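Superantigen-like protein (Staphylococcus aureus, PDB 4O1N) probably promotes virulence as a secreted protease that cleaves host collagens and cytokines, and is built from an OB-fold and a beta-grasp domain. Local coordinates at residues Y53-V56 and Q61-R64; L68-D73 and M194-D199; E128-D133 and K157-Y162. All blocks are in the same frame, centred on the assembly; numbering follows the deposited sequence.

How the contacts relate
The three contacts sample both domains and the joint between them. Contact 1 is a partly buried beta hairpin wholly inside the OB-fold domain, held by backbone hydrogen bonds, a bridging water and an arginine stacked on a tyrosine. Contact 2, whose first segment follows soon after strand 61-66, links the two domains mainly through the carboxylate of E196, held by S70, with D71 packed against G195; it is also partly buried. Contact 3 is a surface contact within the beta-grasp domain, purely van der Waals, nested in the loop that contact 2 closes. Centres of contacts 1 and 2 are about 17 Å apart, whereas contact 3 lies about 34 and 29 Å away, beyond the chain's centre.

Contact 1: Y53-V56 and Q61-R64; sequences YLEV and QHSR
R64 reaches diagonally across the hairpin to lie on the ring of Y53, two residues before its direct backbone partner E55. Its CB leaves the strand at the non-hydrogen-bonded pair E55-R64, and the chain then bends at chi2 (-105°) and again at chi3 (-115°), which turns the far end over the tyrosine. CD makes the first touch, 3.4 Å from Y53 CD1. NE follows above the rim of the same ring, and CZ sits 3.5 Å from Y53 CE1. The two terminal nitrogens divide from there: R64 NH1 is 3.4 Å from Y53 CE1, while R64 NH2 runs out toward Y53 CZ and OH. With CZ 3.9 Å from the ring centroid and the planes 21° apart, the geometry is that of a stacked cation-pi pair.

The next pair along, V56-S63, is hydrogen-bonded: V56 N reaches S63 O at 2.9 Å, and S63 N returns a bond of 2.9 Å to V56 O. Beside them one water donates to V56 O and Q61 O and accepts from S63 OG, which lies 2.8 Å from that water; it thus occupies a bridging position between the two strands near the start of strand 61-66.

Both strands are internal to the OB-fold sheet. Strand 51-58 has 41-48 on its other side, and 61-66 runs parallel to 98-106; L54 packs on V104 and I83, S63 on I87, and R64 also touches Y46 and Y99.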
ATOM      1  N   TYR A  53      12.390 -13.416  -0.064  1.00 36.41           N
ATOM      2  CA  TYR A  53      12.594 -12.243  -0.882  1.00 33.89           C
ATOM      3  C   TYR A  53      12.025 -12.425  -2.290  1.00 33.01           C
ATOM      4  O   TYR A  53      11.965 -13.537  -2.830  1.00 32.10           O
ATOM      5  CB  TYR A  53      14.100 -11.978  -0.983  1.00 33.53           C
ATOM      6  CG  TYR A  53      14.784 -11.676   0.336  1.00 33.64           C
ATOM      7  CD1 TYR A  53      14.488 -10.500   1.033  1.00 33.19           C
ATOM      8  CD2 TYR A  53      15.731 -12.554   0.882  1.00 33.68           C
ATOM      9  CE1 TYR A  53      15.118 -10.192   2.225  1.00 33.86           C
ATOM     10  CE2 TYR A  53      16.367 -12.258   2.081  1.00 34.37           C
ATOM     11  CZ  TYR A  53      16.057 -11.086   2.742  1.00 34.76           C
ATOM     12  OH  TYR A  53      16.679 -10.813   3.912  1.00 35.50           O
ATOM     13  N   LEU A  54      11.643 -11.310  -2.887  1.00 32.78           N
ATOM     14  CA  LEU A  54      11.321 -11.250  -4.298  1.00 33.94           C
ATOM     15  C   LEU A  54      12.188 -10.210  -4.965  1.00 32.06           C
ATOM     16  O   LEU A  54      12.155  -9.051  -4.577  1.00 30.42           O
ATOM     17  CB  LEU A  54       9.865 -10.855  -4.498  1.00 33.92           C
ATOM     18  CG  LEU A  54       9.547 -10.760  -5.975  1.00 34.87           C
ATOM     19  CD1 LEU A  54       8.911 -12.042  -6.446  1.00 37.44           C
ATOM     20  CD2 LEU A  54       8.609  -9.613  -6.231  1.00 35.88           C
ATOM     21  N   GLU A  55      12.951 -10.628  -5.971  1.00 33.85           N
ATOM     22  CA  GLU A  55      13.775  -9.717  -6.766  1.00 34.96           C
ATOM     23  C   GLU A  55      13.042  -9.310  -8.038  1.00 33.44           C
ATOM     24  O   GLU A  55      12.446 -10.148  -8.692  1.00 32.53           O
ATOM     25  CB  GLU A  55      15.134 -10.351  -7.123  1.00 36.44           C
ATOM     26  CG  GLU A  55      16.039  -9.381  -7.854  1.00 39.94           C
ATOM     27  CD  GLU A  55      17.497  -9.799  -7.965  1.00 43.68           C
ATOM     28  OE1 GLU A  55      18.165  -9.283  -8.890  1.00 52.51           O
ATOM     29  OE2 GLU A  55      17.994 -10.596  -7.163  1.00 40.08           O
ATOM     30  N   VAL A  56      13.111  -8.029  -8.383  1.00 33.81           N
ATOM     31  CA  VAL A  56      12.370  -7.487  -9.500  1.00 35.49           C
ATOM     32  C   VAL A  56      13.131  -6.379 -10.147  1.00 36.33           C
ATOM     33  O   VAL A  56      13.562  -5.465  -9.454  1.00 34.91           O
ATOM     34  CB  VAL A  56      11.077  -6.789  -9.054  1.00 39.62           C
ATOM     35  CG1 VAL A  56      10.508  -5.954 -10.187  1.00 42.99           C
ATOM     36  CG2 VAL A  56      10.029  -7.783  -8.636  1.00 42.83           C
ATOM     37  N   GLN A  61      16.007  -0.206 -13.296  1.00 47.85           N
ATOM     38  CA  GLN A  61      15.739  -0.053 -11.878  1.00 45.39           C
ATOM     39  C   GLN A  61      15.523  -1.357 -11.136  1.00 43.88           C
ATOM     40  O   GLN A  61      14.685  -2.174 -11.521  1.00 43.36           O
ATOM     41  CB  GLN A  61      14.536   0.819 -11.662  1.00 45.28           C
ATOM     42  CG  GLN A  61      14.489   1.361 -10.249  1.00 43.86           C
ATOM     43  CD  GLN A  61      13.834   2.702 -10.195  1.00 44.82           C
ATOM     44  OE1 GLN A  61      13.643   3.264  -9.100  1.00 41.77           O
ATOM     45  NE2 GLN A  61      13.473   3.241 -11.389  1.00 41.66           N
ATOM     46  N   HIS A  62      16.229  -1.501 -10.019  1.00 42.84           N
ATOM     47  CA  HIS A  62      16.462  -2.806  -9.425  1.00 41.78           C
ATOM     48  C   HIS A  62      15.994  -2.857  -7.974  1.00 36.07           C
ATOM     49  O   HIS A  62      16.337  -1.995  -7.166  1.00 31.76           O
ATOM     50  CB  HIS A  62      17.948  -3.130  -9.580  1.00 45.96           C
ATOM     51  CG  HIS A  62      18.349  -4.459  -9.036  1.00 56.25           C
ATOM     52  ND1 HIS A  62      18.523  -5.560  -9.844  1.00 64.91           N
ATOM     53  CD2 HIS A  62      18.655  -4.858  -7.773  1.00 58.71           C
ATOM     54  CE1 HIS A  62      18.892  -6.588  -9.098  1.00 67.47           C
ATOM     55  NE2 HIS A  62      18.981  -6.188  -7.837  1.00 62.15           N
ATOM     56  N   SER A  63      15.207  -3.887  -7.651  1.00 32.64           N
ATOM     57  CA  SER A  63      14.535  -3.933  -6.357  1.00 31.36           C
ATOM     58  C   SER A  63      14.527  -5.301  -5.706  1.00 28.90           C
ATOM     59  O   SER A  63      14.307  -6.318  -6.357  1.00 28.29           O
ATOM     60  CB  SER A  63      13.057  -3.465  -6.489  1.00 29.65           C
ATOM     61  OG  SER A  63      12.974  -2.100  -6.786  1.00 28.59           O
ATOM     62  N   ARG A  64      14.688  -5.301  -4.401  1.00 28.08           N
ATOM     63  CA  ARG A  64      14.518  -6.508  -3.609  1.00 29.80           C
ATOM     64  C   ARG A  64      13.464  -6.300  -2.495  1.00 30.71           C
ATOM     65  O   ARG A  64      13.617  -5.465  -1.593  1.00 27.98           O
ATOM     66  CB  ARG A  64      15.868  -6.939  -3.056  1.00 31.09           C
ATOM     67  CG  ARG A  64      15.876  -8.284  -2.346  1.00 32.57           C
ATOM     68  CD  ARG A  64      15.952  -8.077  -0.854  1.00 35.20           C
ATOM     69  NE  ARG A  64      17.179  -8.575  -0.288  1.00 37.18           N
ATOM     70  CZ  ARG A  64      17.668  -8.250   0.906  1.00 38.56           C
ATOM     71  NH1 ARG A  64      17.058  -7.398   1.714  1.00 38.73           N
ATOM     72  NH2 ARG A  64      18.800  -8.797   1.282  1.00 39.89           N
TER
HETATM   73  O   HOH W   1      12.673  -2.599  -9.556  1.00 21.55           O

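Contact 2: L68-D73 and M194-D199; sequences LGSDKD and MGESID
The carboxylate of E196 is met at OE2 by S70, and the carboxylate of D71 sets its OD2 against the backbone of G195; these two flat groups carry the contact. S70 OG approaches OE2 from the syn side, 23° out of the carboxylate plane, and donates a hydrogen bond of 2.6 Å from S70 OG to E196 OE2. The same oxygen receives a weak bond from the backbone, with S70 N 3.3 Å from E196 OE2, so a hydroxyl and an amide of one residue grip a single atom. Although the side chain of E196 starts out away from the other segment, its bend at chi2 (-51°) curls the carboxylate back to S70.

D71 holds CG in the crowded position between its backbone N and carbonyl carbon (chi1 53°), and this directs the carboxylate toward the opposing loop. One oxygen, D71 OD2, comes to 3.4 Å from G195 CA, an approach that depends on glycine, because the direction a side chain would take from G195 is occupied by D71 OD2. The other oxygen turns back to its own segment: G69 N makes a weak, bent bond to D71 OD1 at 3.1 Å.

Here the OB-fold and beta-grasp domains of the staphylococcal toxin family meet. The loop after OB-fold strand 61-66 leads into the short, weakly bonded helix 71-74; D73 N bonds to S70 O at 3.0 Å. On the beta-grasp side M194 bonds through its backbone to G103 of the OB fold and E196 to L144, at the start of helix 144-159. Strand 197-199 then pairs with 141-143. A glycerol, probably from the crystallisation liquor, lies about 3 Å from the side chain of E196, measured between nearest atoms.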
ATOM      1  N   LEU A  68       7.174 -11.025   4.390  1.00 40.95           N
ATOM      2  CA  LEU A  68       7.167 -11.161   5.837  1.00 43.85           C
ATOM      3  C   LEU A  68       5.934 -11.874   6.325  1.00 48.69           C
ATOM      4  O   LEU A  68       6.003 -12.668   7.233  1.00 58.63           O
ATOM      5  CB  LEU A  68       7.143  -9.760   6.463  1.00 45.26           C
ATOM      6  CG  LEU A  68       8.377  -9.164   7.128  1.00 46.25           C
ATOM      7  CD1 LEU A  68       9.643  -9.886   6.685  1.00 45.00           C
ATOM      8  CD2 LEU A  68       8.440  -7.668   6.830  1.00 46.86           C
ATOM      9  N   GLY A  69       4.777 -11.541   5.771  1.00 52.61           N
ATOM     10  CA  GLY A  69       3.517 -12.032   6.303  1.00 48.67           C
ATOM     11  C   GLY A  69       3.087 -13.236   5.518  1.00 44.62           C
ATOM     12  O   GLY A  69       3.888 -14.134   5.253  1.00 41.60           O
ATOM     13  N   SER A  70       1.818 -13.215   5.129  1.00 42.76           N
ATOM     14  CA  SER A  70       1.213 -14.293   4.357  1.00 43.55           C
ATOM     15  C   SER A  70       1.636 -14.295   2.901  1.00 42.51           C
ATOM     16  O   SER A  70       1.468 -15.333   2.240  1.00 43.66           O
ATOM     17  CB  SER A  70      -0.332 -14.256   4.431  1.00 44.81           C
ATOM     18  OG  SER A  70      -0.855 -12.992   4.088  1.00 44.49           O
ATOM     19  N   ASP A  71       2.189 -13.174   2.407  1.00 37.15           N
ATOM     20  CA  ASP A  71       2.765 -13.154   1.065  1.00 34.95           C
ATOM     21  C   ASP A  71       3.875 -14.200   0.889  1.00 36.48           C
ATOM     22  O   ASP A  71       4.104 -14.664  -0.221  1.00 37.42           O
ATOM     23  CB  ASP A  71       3.236 -11.745   0.673  1.00 35.34           C
ATOM     24  CG  ASP A  71       4.166 -11.116   1.689  1.00 36.12           C
ATOM     25  OD1 ASP A  71       4.454 -11.772   2.711  1.00 41.81           O
ATOM     26  OD2 ASP A  71       4.583  -9.943   1.494  1.00 35.21           O
ATOM     27  N   LYS A  72       4.539 -14.599   1.978  1.00 40.06           N
ATOM     28  CA  LYS A  72       5.502 -15.720   1.956  1.00 42.39           C
ATOM     29  C   LYS A  72       4.948 -16.930   1.267  1.00 40.95           C
ATOM     30  O   LYS A  72       5.629 -17.549   0.506  1.00 39.54           O
ATOM     31  CB  LYS A  72       5.854 -16.165   3.372  1.00 47.62           C
ATOM     32  CG  LYS A  72       6.934 -15.351   4.028  1.00 52.05           C
ATOM     33  CD  LYS A  72       7.420 -16.008   5.312  1.00 55.06           C
ATOM     34  CE  LYS A  72       6.487 -15.777   6.479  1.00 58.02           C
ATOM     35  NZ  LYS A  72       7.275 -15.580   7.729  1.00 63.46           N
ATOM     36  N   ASP A  73       3.705 -17.282   1.570  1.00 43.11           N
ATOM     37  CA  ASP A  73       3.112 -18.522   1.059  1.00 43.44           C
ATOM     38  C   ASP A  73       2.218 -18.286  -0.146  1.00 41.48           C
ATOM     39  O   ASP A  73       1.796 -19.230  -0.791  1.00 40.25           O
ATOM     40  CB  ASP A  73       2.336 -19.195   2.193  1.00 45.49           C
ATOM     41  CG  ASP A  73       3.241 -19.504   3.384  1.00 47.23           C
ATOM     42  OD1 ASP A  73       2.895 -19.109   4.514  1.00 46.31           O
ATOM     43  OD2 ASP A  73       4.337 -20.085   3.165  1.00 45.11           O
ATOM     44  N   MET A 194       2.109  -5.092   5.293  1.00 30.25           N
ATOM     45  CA  MET A 194       2.395  -4.448   4.007  1.00 29.89           C
ATOM     46  C   MET A 194       2.242  -5.394   2.826  1.00 30.11           C
ATOM     47  O   MET A 194       2.027  -4.945   1.707  1.00 31.23           O
ATOM     48  CB  MET A 194       3.783  -3.847   4.022  1.00 30.97           C
ATOM     49  CG  MET A 194       3.909  -2.676   4.976  1.00 31.71           C
ATOM     50  SD  MET A 194       5.630  -2.213   5.157  1.00 34.61           S
ATOM     51  CE  MET A 194       5.490  -0.804   6.247  1.00 32.80           C
ATOM     52  N   GLY A 195       2.339  -6.700   3.077  1.00 29.92           N
ATOM     53  CA  GLY A 195       2.055  -7.713   2.068  1.00 29.99           C
ATOM     54  C   GLY A 195       0.665  -8.322   2.083  1.00 30.40           C
ATOM     55  O   GLY A 195       0.390  -9.213   1.283  1.00 28.80           O
ATOM     56  N   GLU A 196      -0.189  -7.908   3.016  1.00 32.99           N
ATOM     57  CA  GLU A 196      -1.570  -8.374   3.031  1.00 35.31           C
ATOM     58  C   GLU A 196      -2.284  -7.657   1.912  1.00 32.55           C
ATOM     59  O   GLU A 196      -1.946  -6.512   1.554  1.00 30.16           O
ATOM     60  CB  GLU A 196      -2.283  -8.067   4.358  1.00 41.94           C
ATOM     61  CG  GLU A 196      -1.737  -8.762   5.597  1.00 49.25           C
ATOM     62  CD  GLU A 196      -1.581 -10.271   5.436  1.00 58.98           C
ATOM     63  OE1 GLU A 196      -2.616 -10.992   5.474  1.00 63.59           O
ATOM     64  OE2 GLU A 196      -0.413 -10.739   5.274  1.00 64.52           O
ATOM     65  N   SER A 197      -3.272  -8.327   1.350  1.00 31.64           N
ATOM     66  CA  SER A 197      -4.050  -7.738   0.261  1.00 31.75           C
ATOM     67  C   SER A 197      -5.521  -8.033   0.408  1.00 31.31           C
ATOM     68  O   SER A 197      -5.905  -9.022   1.043  1.00 32.19           O
ATOM     69  CB  SER A 197      -3.573  -8.286  -1.076  1.00 32.21           C
ATOM     70  OG  SER A 197      -4.146  -9.574  -1.360  1.00 30.30           O
ATOM     71  N   ILE A 198      -6.333  -7.193  -0.226  1.00 32.99           N
ATOM     72  CA  ILE A 198      -7.798  -7.322  -0.176  1.00 32.80           C
ATOM     73  C   ILE A 198      -8.360  -7.228  -1.566  1.00 33.02           C
ATOM     74  O   ILE A 198      -7.654  -6.825  -2.481  1.00 33.44           O
ATOM     75  CB  ILE A 198      -8.443  -6.231   0.701  1.00 32.60           C
ATOM     76  CG1 ILE A 198      -8.116  -4.824   0.181  1.00 32.82           C
ATOM     77  CG2 ILE A 198      -7.980  -6.390   2.138  1.00 31.29           C
ATOM     78  CD1 ILE A 198      -8.699  -3.705   1.042  1.00 33.36           C
ATOM     79  N   ASP A 199      -9.634  -7.587  -1.711  1.00 35.42           N
ATOM     80  CA  ASP A 199     -10.318  -7.522  -2.992  1.00 34.33           C
ATOM     81  C   ASP A 199     -10.752  -6.081  -3.274  1.00 35.09           C
ATOM     82  O   ASP A 199     -11.701  -5.555  -2.671  1.00 36.74           O
ATOM     83  CB  ASP A 199     -11.521  -8.465  -3.021  1.00 34.24           C
ATOM     84  CG  ASP A 199     -12.118  -8.582  -4.405  1.00 35.88           C
ATOM     85  OD1 ASP A 199     -11.842  -7.685  -5.233  1.00 33.89           O
ATOM     86  OD2 ASP A 199     -12.868  -9.548  -4.670  1.00 40.90           O
TER

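Contact 3: E128-D133 and K157-Y162; sequences EDVLKD and KQHGLY
H159 carries CG anti to its carbonyl carbon (chi1 -50°), which swings the imidazole off the last turn of helix 144-159 toward V130. In V130 the first torsion (-76°) puts CG1 anti to the carbonyl carbon and leaves CG2, the branch flanked by both backbone neighbours, facing the ring. The closest approach follows from these two choices: V130 CG2 to H159 CD2 is 3.6 Å. V130 CB stands 4.1 Å from the same H159 CD2, and the valine and histidine side chains run alongside each other, pointing opposite ways. L131 adds a lighter touch, its CB 4.2 Å from H159 NE2. Both aliphatic partners reach the imidazole obliquely.

The evidence points to plain van der Waals packing: the segments share no hydrogen bond, only 107 Å² is buried, and the CA atoms of V130 and H159 remain 8.3 Å apart. H159 also rests on I123 and M210 of the sheet. Directly after it G160 takes positive phi (68°) as the chain leaves the helix.

On the strand side V130 and L131 both face I123, forming a classic beta bulge at a corner in the edge strand 128-134. A helix laid across a mixed sheet, here with its C-terminal end beside that bulged edge, is the arrangement of the beta-grasp fold.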
ATOM      1  N   GLU A 128     -15.596  16.466  12.233  1.00 48.16           N
ATOM      2  CA  GLU A 128     -16.470  17.034  11.200  1.00 46.32           C
ATOM      3  C   GLU A 128     -15.910  16.591   9.833  1.00 42.14           C
ATOM      4  O   GLU A 128     -14.696  16.480   9.679  1.00 39.69           O
ATOM      5  CB  GLU A 128     -16.544  18.562  11.332  1.00 46.28           C
ATOM      6  N   ASP A 129     -16.774  16.310   8.859  1.00 38.76           N
ATOM      7  CA  ASP A 129     -16.316  16.028   7.482  1.00 38.21           C
ATOM      8  C   ASP A 129     -15.572  17.194   6.876  1.00 35.74           C
ATOM      9  O   ASP A 129     -15.999  18.321   7.019  1.00 33.94           O
ATOM     10  CB  ASP A 129     -17.480  15.722   6.527  1.00 39.67           C
ATOM     11  CG  ASP A 129     -17.982  14.310   6.654  1.00 41.83           C
ATOM     12  OD1 ASP A 129     -17.438  13.538   7.480  1.00 42.59           O
ATOM     13  OD2 ASP A 129     -18.929  13.970   5.929  1.00 46.21           O
ATOM     14  N   VAL A 130     -14.476  16.901   6.180  1.00 33.09           N
ATOM     15  CA  VAL A 130     -13.796  17.875   5.356  1.00 33.03           C
ATOM     16  C   VAL A 130     -13.810  17.423   3.919  1.00 34.45           C
ATOM     17  O   VAL A 130     -13.419  18.186   3.046  1.00 37.14           O
ATOM     18  CB  VAL A 130     -12.344  18.161   5.820  1.00 33.99           C
ATOM     19  CG1 VAL A 130     -12.355  19.045   7.046  1.00 34.64           C
ATOM     20  CG2 VAL A 130     -11.568  16.891   6.132  1.00 34.26           C
ATOM     21  N   LEU A 131     -14.238  16.182   3.659  1.00 37.04           N
ATOM     22  CA  LEU A 131     -14.429  15.695   2.277  1.00 37.52           C
ATOM     23  C   LEU A 131     -15.354  14.486   2.278  1.00 37.72           C
ATOM     24  O   LEU A 131     -15.264  13.619   3.156  1.00 39.31           O
ATOM     25  CB  LEU A 131     -13.083  15.384   1.559  1.00 37.79           C
ATOM     26  CG  LEU A 131     -13.164  14.679   0.178  1.00 38.59           C
ATOM     27  CD1 LEU A 131     -12.591  15.477  -0.981  1.00 36.31           C
ATOM     28  CD2 LEU A 131     -12.499  13.305   0.247  1.00 38.31           C
ATOM     29  N   LYS A 132     -16.266  14.464   1.311  1.00 37.93           N
ATOM     30  CA  LYS A 132     -17.181  13.362   1.117  1.00 37.08           C
ATOM     31  C   LYS A 132     -17.285  13.144  -0.380  1.00 34.32           C
ATOM     32  O   LYS A 132     -17.924  13.928  -1.073  1.00 31.85           O
ATOM     33  CB  LYS A 132     -18.536  13.712   1.729  1.00 39.72           C
ATOM     34  CG  LYS A 132     -19.262  12.558   2.400  1.00 43.80           C
ATOM     35  CD  LYS A 132     -20.231  11.914   1.440  1.00 46.91           C
ATOM     36  CE  LYS A 132     -20.621  10.513   1.880  1.00 51.53           C
ATOM     37  NZ  LYS A 132     -21.370   9.799   0.801  1.00 51.24           N
ATOM     38  N   ASP A 133     -16.624  12.091  -0.879  1.00 33.86           N
ATOM     39  CA  ASP A 133     -16.468  11.864  -2.333  1.00 31.74           C
ATOM     40  C   ASP A 133     -16.144  10.413  -2.619  1.00 31.08           C
ATOM     41  O   ASP A 133     -16.732   9.524  -1.976  1.00 33.44           O
ATOM     42  CB  ASP A 133     -15.415  12.817  -2.945  1.00 30.56           C
ATOM     43  CG  ASP A 133     -15.582  12.973  -4.463  1.00 30.99           C
ATOM     44  OD1 ASP A 133     -16.296  13.901  -4.891  1.00 34.50           O
ATOM     45  OD2 ASP A 133     -15.061  12.145  -5.252  1.00 31.63           O
ATOM     46  N   LYS A 157      -1.336  15.817   1.814  1.00 38.47           N
ATOM     47  CA  LYS A 157      -1.190  16.869   0.836  1.00 42.29           C
ATOM     48  C   LYS A 157      -2.334  17.842   0.792  1.00 38.94           C
ATOM     49  O   LYS A 157      -2.103  19.011   0.614  1.00 41.14           O
ATOM     50  CB  LYS A 157      -0.873  16.281  -0.535  1.00 47.54           C
ATOM     51  CG  LYS A 157       0.503  15.636  -0.499  1.00 54.57           C
ATOM     52  CD  LYS A 157       1.109  15.376  -1.869  1.00 62.02           C
ATOM     53  CE  LYS A 157       2.632  15.206  -1.742  1.00 69.72           C
ATOM     54  NZ  LYS A 157       3.224  14.462  -2.887  1.00 68.83           N
ATOM     55  N   GLN A 158      -3.555  17.387   1.037  1.00 40.14           N
ATOM     56  CA  GLN A 158      -4.741  18.263   0.955  1.00 39.69           C
ATOM     57  C   GLN A 158      -5.348  18.668   2.278  1.00 37.38           C
ATOM     58  O   GLN A 158      -6.151  19.596   2.298  1.00 34.95           O
ATOM     59  CB  GLN A 158      -5.844  17.580   0.168  1.00 43.48           C
ATOM     60  CG  GLN A 158      -5.386  16.882  -1.091  1.00 48.64           C
ATOM     61  CD  GLN A 158      -5.630  17.703  -2.327  1.00 55.21           C
ATOM     62  OE1 GLN A 158      -6.254  17.223  -3.292  1.00 55.15           O
ATOM     63  NE2 GLN A 158      -5.133  18.955  -2.321  1.00 62.13           N
ATOM     64  N   HIS A 159      -5.031  17.958   3.364  1.00 36.86           N
ATOM     65  CA  HIS A 159      -5.582  18.294   4.669  1.00 37.06           C
ATOM     66  C   HIS A 159      -4.507  18.475   5.736  1.00 39.34           C
ATOM     67  O   HIS A 159      -4.819  18.607   6.857  1.00 39.24           O
ATOM     68  CB  HIS A 159      -6.602  17.251   5.084  1.00 36.57           C
ATOM     69  CG  HIS A 159      -7.606  16.965   4.023  1.00 36.63           C
ATOM     70  ND1 HIS A 159      -7.358  16.100   2.982  1.00 38.18           N
ATOM     71  CD2 HIS A 159      -8.852  17.445   3.822  1.00 36.61           C
ATOM     72  CE1 HIS A 159      -8.412  16.052   2.188  1.00 37.72           C
ATOM     73  NE2 HIS A 159      -9.329  16.866   2.674  1.00 36.65           N
ATOM     74  N   GLY A 160      -3.226  18.506   5.420  1.00 39.38           N
ATOM     75  CA  GLY A 160      -2.263  18.881   6.463  1.00 38.99           C
ATOM     76  C   GLY A 160      -2.041  17.951   7.650  1.00 38.42           C
ATOM     77  O   GLY A 160      -1.454  18.354   8.643  1.00 37.73           O
ATOM     78  N   LEU A 161      -2.472  16.700   7.560  1.00 39.93           N
ATOM     79  CA  LEU A 161      -1.704  15.631   8.215  1.00 42.63           C
ATOM     80  C   LEU A 161      -0.318  15.806   7.587  1.00 46.61           C
ATOM     81  O   LEU A 161      -0.233  16.367   6.497  1.00 53.46           O
ATOM     82  CB  LEU A 161      -2.293  14.281   7.807  1.00 38.18           C
ATOM     83  CG  LEU A 161      -1.850  13.049   8.576  1.00 38.42           C
ATOM     84  CD1 LEU A 161      -2.509  13.033   9.941  1.00 39.52           C
ATOM     85  CD2 LEU A 161      -2.212  11.787   7.827  1.00 37.44           C
ATOM     86  N   TYR A 162       0.804  15.476   8.197  1.00 48.36           N
ATOM     87  CA  TYR A 162       1.104  15.448   9.604  1.00 46.25           C
ATOM     88  C   TYR A 162       1.743  16.820   9.885  1.00 50.01           C
ATOM     89  O   TYR A 162       2.936  16.915  10.166  1.00 49.16           O
ATOM     90  CB  TYR A 162       2.197  14.364   9.832  1.00 43.98           C
ATOM     91  CG  TYR A 162       1.703  12.933   9.725  1.00 39.74           C
ATOM     92  CD1 TYR A 162       1.206  12.291  10.840  1.00 36.71           C
ATOM     93  CD2 TYR A 162       1.705  12.244   8.519  1.00 36.01           C
ATOM     94  CE1 TYR A 162       0.739  11.007  10.789  1.00 34.77           C
ATOM     95  CE2 TYR A 162       1.228  10.947   8.465  1.00 34.91           C
ATOM     96  CZ  TYR A 162       0.745  10.336   9.622  1.00 33.37           C
ATOM     97  OH  TYR A 162       0.230   9.062   9.633  1.00 29.34           O
TER